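Local coordinates for putative uncharacterized protein (PDB 5IJP), which binds inositol hexakisphosphate through its SPX domain and, as the Vtc4 protein, probably senses inositol polyphosphates in cellular phosphate homeostasis, at residues A[18-22]-A[23-27]. Numbering follows the deposited sequence.
Sequences HYIDY and DGLKA. With IHP (inositol hexakisphosphate), chain C.
Tyr22 and Lys26 sit one helical turn apart and reach the same inositol hexakisphosphate. Their side chains run at a slant to each other, with Lys26 CE 3.7 Å from Tyr22 CE2. Both start with CG anti to the backbone N (chi1 -162° in Tyr22, -159° in Lys26). The lysine chain then bends at chi3, -78°, and carries its amine past the ring to the ligand. Lys26 NZ donates to IHP O25 at 3.1 Å and weakly to the ester oxygen O13. Tyr22 OH donates to IHP O43, 2.7 Å away and in the plane of the ring at its edge. The pair thus holds two different phosphate groups, the P3 and P5 phosphates. A phenylalanine in place of Tyr22 has no hydroxyl, and the P3 phosphate would probably be held less firmly at O43.

This is the start of helix 22-30 in the SPX domain, with Asp21 at the N-cap position. Gly4, Lys30 and Lys147 also bond the ligand, so the pocket joins the N-terminal helical hairpin to helix 110-151. The first turn closes with a hydrogen bond from Leu25 N to Asp21 O at 2.8 Å, and Lys26 N bonds Tyr22 O in the same way. The carboxylate of Asp21 lies beside Gly24, its OD2 3.6 Å from Gly24 CA. Away from the ligand, Leu25 CD1 meets Ile20 CG2 at 4.2 Å. Leu25 also packs on Phe58 and Leu62 of helix 52-97, and Ile20 on Phe141 of helix 110-151.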
# COMPACT_ATOMS: atom_id res chain seq x y z
N HIS A 18 -5.15 3.74 -8.19
CA HIS A 18 -5.36 2.75 -7.13
C HIS A 18 -5.20 3.28 -5.69
O HIS A 18 -5.27 2.49 -4.75
CB HIS A 18 -4.45 1.53 -7.37
CG HIS A 18 -4.66 0.91 -8.72
ND1 HIS A 18 -3.95 1.34 -9.83
CD2 HIS A 18 -5.51 -0.07 -9.09
CE1 HIS A 18 -4.39 0.60 -10.83
NE2 HIS A 18 -5.33 -0.26 -10.44
N TYR A 19 -5.04 4.60 -5.52
CA TYR A 19 -4.93 5.23 -4.20
C TYR A 19 -6.31 5.33 -3.54
O TYR A 19 -7.33 5.14 -4.21
CB TYR A 19 -4.29 6.62 -4.30
CG TYR A 19 -2.80 6.59 -4.55
CD1 TYR A 19 -1.89 6.52 -3.50
CD2 TYR A 19 -2.28 6.67 -5.85
CE1 TYR A 19 -0.52 6.51 -3.72
CE2 TYR A 19 -0.91 6.66 -6.08
CZ TYR A 19 -0.03 6.57 -5.02
OH TYR A 19 1.32 6.55 -5.25
N ILE A 20 -6.35 5.63 -2.22
CA ILE A 20 -7.59 5.79 -1.45
C ILE A 20 -8.38 6.99 -1.95
O ILE A 20 -7.80 8.04 -2.21
CB ILE A 20 -7.39 5.94 0.09
CG1 ILE A 20 -5.96 5.57 0.56
CG2 ILE A 20 -8.44 5.17 0.87
CD1 ILE A 20 -5.07 6.79 0.77
N ASP A 21 -9.72 6.85 -2.04
CA ASP A 21 -10.59 7.95 -2.42
C ASP A 21 -10.97 8.65 -1.11
O ASP A 21 -12.12 8.61 -0.67
CB ASP A 21 -11.83 7.44 -3.19
CG ASP A 21 -12.67 8.51 -3.86
OD1 ASP A 21 -12.15 9.63 -4.09
OD2 ASP A 21 -13.84 8.22 -4.20
N TYR A 22 -9.94 9.25 -0.46
CA TYR A 22 -10.02 9.96 0.82
C TYR A 22 -11.03 11.09 0.79
O TYR A 22 -11.82 11.22 1.73
CB TYR A 22 -8.62 10.47 1.23
CG TYR A 22 -8.51 10.83 2.70
CD1 TYR A 22 -8.21 9.86 3.65
CD2 TYR A 22 -8.66 12.14 3.13
CE1 TYR A 22 -8.09 10.19 5.00
CE2 TYR A 22 -8.55 12.48 4.47
CZ TYR A 22 -8.26 11.50 5.41
OH TYR A 22 -8.15 11.83 6.74
N ASP A 23 -11.03 11.90 -0.29
CA ASP A 23 -11.96 13.01 -0.48
C ASP A 23 -13.38 12.51 -0.76
O ASP A 23 -14.34 13.15 -0.34
CB ASP A 23 -11.47 13.94 -1.61
CG ASP A 23 -10.18 14.70 -1.31
OD1 ASP A 23 -9.52 14.39 -0.29
OD2 ASP A 23 -9.83 15.60 -2.10
N GLY A 24 -13.48 11.37 -1.45
CA GLY A 24 -14.74 10.71 -1.78
C GLY A 24 -15.42 10.12 -0.56
O GLY A 24 -16.64 10.25 -0.42
N LEU A 25 -14.64 9.48 0.32
CA LEU A 25 -15.12 8.87 1.57
C LEU A 25 -15.47 9.95 2.61
O LEU A 25 -16.41 9.75 3.39
CB LEU A 25 -14.09 7.88 2.15
CG LEU A 25 -13.93 6.55 1.40
CD1 LEU A 25 -12.52 6.02 1.55
CD2 LEU A 25 -14.94 5.52 1.88
N LYS A 26 -14.73 11.08 2.60
CA LYS A 26 -14.94 12.23 3.49
C LYS A 26 -16.27 12.91 3.16
O LYS A 26 -17.00 13.30 4.07
CB LYS A 26 -13.78 13.23 3.33
CG LYS A 26 -13.59 14.18 4.51
CD LYS A 26 -12.70 15.38 4.17
CE LYS A 26 -11.22 15.06 4.16
NZ LYS A 26 -10.41 16.22 3.70
N ALA A 27 -16.59 13.02 1.85
CA ALA A 27 -17.83 13.60 1.33
C ALA A 27 -19.04 12.72 1.66
O ALA A 27 -20.13 13.24 1.88
CB ALA A 27 -17.72 13.80 -0.17
C1 IHP C . -10.81 18.34 8.15
C2 IHP C . -9.31 18.45 8.36
C3 IHP C . -8.54 18.27 7.06
C4 IHP C . -9.04 19.21 5.97
C5 IHP C . -10.54 19.09 5.76
C6 IHP C . -11.30 19.30 7.07
O11 IHP C . -11.46 18.69 9.39
P1 IHP C . -12.71 18.00 10.15
O21 IHP C . -12.80 18.50 11.56
O31 IHP C . -13.95 18.34 9.32
O41 IHP C . -12.48 16.49 10.08
O12 IHP C . -8.90 17.42 9.28
P2 IHP C . -8.17 17.63 10.72
O22 IHP C . -9.29 17.69 11.76
O32 IHP C . -7.31 18.85 10.73
O42 IHP C . -7.37 16.35 10.98
O13 IHP C . -8.68 16.90 6.61
P3 IHP C . -7.60 15.71 6.54
O23 IHP C . -7.23 15.45 5.12
O33 IHP C . -6.40 16.11 7.40
O43 IHP C . -8.27 14.51 7.21
O14 IHP C . -8.38 18.87 4.73
P4 IHP C . -7.03 19.60 4.11
O24 IHP C . -6.21 18.49 3.46
O34 IHP C . -7.43 20.66 3.13
O44 IHP C . -6.23 20.16 5.29
O15 IHP C . -10.95 20.12 4.84
P5 IHP C . -11.52 20.06 3.34
O25 IHP C . -12.23 18.71 3.19
O35 IHP C . -10.30 20.07 2.42
O45 IHP C . -12.43 21.22 3.10
O16 IHP C . -12.69 19.02 6.82
P6 IHP C . -13.93 19.90 6.31
O26 IHP C . -13.39 21.30 5.98
O36 IHP C . -15.00 19.93 7.35
O46 IHP C . -14.39 19.25 5.01